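PDB 2WW2: alpha-1,2-mannosidase from Bacteroides thetaiotaomicron, which hydrolyses alpha-mannosidic linkages with inversion of configuration, as a calcium-dependent family GH92 enzyme of a human gut symbiont. Local coordinates for residues P513-E516 with H521-W524. Residues are numbered along the deposited sequence; the frame is centred on the assembly and turned at random.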
# COMPACT_ATOMS: atom_id res chain seq x y z
N PRO A 513 -17.07 14.45 3.98
CA PRO A 513 -17.18 15.78 3.37
C PRO A 513 -16.63 15.83 1.95
O PRO A 513 -16.73 16.86 1.28
CB PRO A 513 -16.27 16.63 4.27
CG PRO A 513 -15.20 15.66 4.70
CD PRO A 513 -15.98 14.38 4.97
N PHE A 514 -16.04 14.73 1.49
CA PHE A 514 -15.49 14.68 0.14
C PHE A 514 -16.32 13.80 -0.77
O PHE A 514 -17.07 12.95 -0.30
CB PHE A 514 -14.02 14.24 0.14
CG PHE A 514 -13.12 15.16 0.92
CD1 PHE A 514 -12.80 16.42 0.43
CD2 PHE A 514 -12.62 14.77 2.15
CE1 PHE A 514 -11.99 17.28 1.17
CE2 PHE A 514 -11.80 15.64 2.89
CZ PHE A 514 -11.48 16.88 2.40
N THR A 515 -16.14 14.01 -2.07
CA THR A 515 -16.87 13.34 -3.13
C THR A 515 -15.87 12.59 -3.99
O THR A 515 -15.00 13.21 -4.58
CB THR A 515 -17.57 14.40 -4.03
OG1 THR A 515 -18.68 14.97 -3.33
CG2 THR A 515 -18.04 13.83 -5.33
N GLU A 516 -15.96 11.27 -4.05
CA GLU A 516 -15.13 10.51 -4.99
C GLU A 516 -13.63 10.74 -4.81
O GLU A 516 -12.87 10.72 -5.78
CB GLU A 516 -15.51 10.90 -6.42
CG GLU A 516 -16.96 10.58 -6.74
CD GLU A 516 -17.09 9.21 -7.32
OE1 GLU A 516 -16.75 9.06 -8.51
OE2 GLU A 516 -17.53 8.30 -6.58
N HIS A 521 -6.87 14.84 -2.95
CA HIS A 521 -7.31 15.29 -4.28
C HIS A 521 -7.97 16.66 -4.24
O HIS A 521 -7.65 17.52 -5.04
CB HIS A 521 -8.30 14.29 -4.91
CG HIS A 521 -7.93 12.86 -4.70
ND1 HIS A 521 -6.93 12.24 -5.42
CD2 HIS A 521 -8.41 11.94 -3.83
CE1 HIS A 521 -6.82 10.99 -5.01
NE2 HIS A 521 -7.71 10.78 -4.05
N TRP A 522 -8.91 16.83 -3.31
CA TRP A 522 -9.79 18.02 -3.28
C TRP A 522 -9.06 19.31 -2.91
O TRP A 522 -9.53 20.42 -3.23
CB TRP A 522 -11.02 17.75 -2.40
CG TRP A 522 -12.04 16.96 -3.15
CD1 TRP A 522 -12.21 15.59 -3.14
CD2 TRP A 522 -12.99 17.47 -4.09
NE1 TRP A 522 -13.23 15.24 -4.00
CE2 TRP A 522 -13.71 16.37 -4.61
CE3 TRP A 522 -13.29 18.77 -4.56
CZ2 TRP A 522 -14.73 16.53 -5.56
CZ3 TRP A 522 -14.30 18.92 -5.50
CH2 TRP A 522 -15.01 17.80 -5.99
N THR A 523 -7.91 19.18 -2.27
CA THR A 523 -7.11 20.36 -1.92
C THR A 523 -6.68 21.15 -3.17
O THR A 523 -6.47 22.35 -3.10
CB THR A 523 -5.91 19.97 -1.03
OG1 THR A 523 -6.40 19.54 0.24
CG2 THR A 523 -4.94 21.18 -0.81
N TRP A 524 -6.61 20.48 -4.32
CA TRP A 524 -6.21 21.14 -5.57
C TRP A 524 -7.34 21.81 -6.32
O TRP A 524 -7.13 22.44 -7.36
CB TRP A 524 -5.52 20.12 -6.49
CG TRP A 524 -4.31 19.56 -5.81
CD1 TRP A 524 -4.21 18.35 -5.17
CD2 TRP A 524 -3.04 20.20 -5.64
NE1 TRP A 524 -2.95 18.20 -4.63
CE2 TRP A 524 -2.22 19.32 -4.91
CE3 TRP A 524 -2.52 21.43 -6.06
CZ2 TRP A 524 -0.90 19.63 -4.58
CZ3 TRP A 524 -1.20 21.74 -5.72
CH2 TRP A 524 -0.41 20.83 -4.99
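Trp522 meets the backbone of Thr515 through one hydrogen bond. Its indole NE1 donates to Thr515 O at 2.8 Å. The N-H...O angle is 147°, so the bond is moderately bent. The oxygen lies at the indole edge, close to the ring plane, while the donor is tilted 29° from the carbonyl plane. The bond ties the indole of a helix residue to a loop carbonyl and gives the buried ring nitrogen a partner.

The other contacts are apolar. Phe514 CD1 lies 3.6 Å from Trp522 CB, and Phe514 CE1 is almost as near to that methylene. Phe514 CD1 also touches Trp522 CG at 3.7 Å. The two side chains run past each other in opposite directions. The phenyl and the indole five-membered ring are only modestly inclined to each other, but their centroids are 5.5 Å apart and they are so far offset that little of one lies over the other. With CG anti to its carbonyl carbon (chi1 -80°), Trp522 reaches across to the loop. Its benzo ring also reaches Thr515, where CZ2 comes within 3.9 Å of Thr515 CB. A phenylalanine in place of Trp522 would probably leave Thr515 O without its indole donor and open a gap beside Thr515 CB.

The contact is buried in the GH92 catalytic domain, where a loop folds back on the short helix 519-522 that follows it. Helix 444-465 borders both segments: Thr445 touches Phe514, Ala446 touches Thr515 and Glu450 touches Trp522. Just before that helix, Glu443 hydrogen-bonds Thr515 OG1. Beyond Trp522, Trp524 packs on helices 530-537 and 540-551.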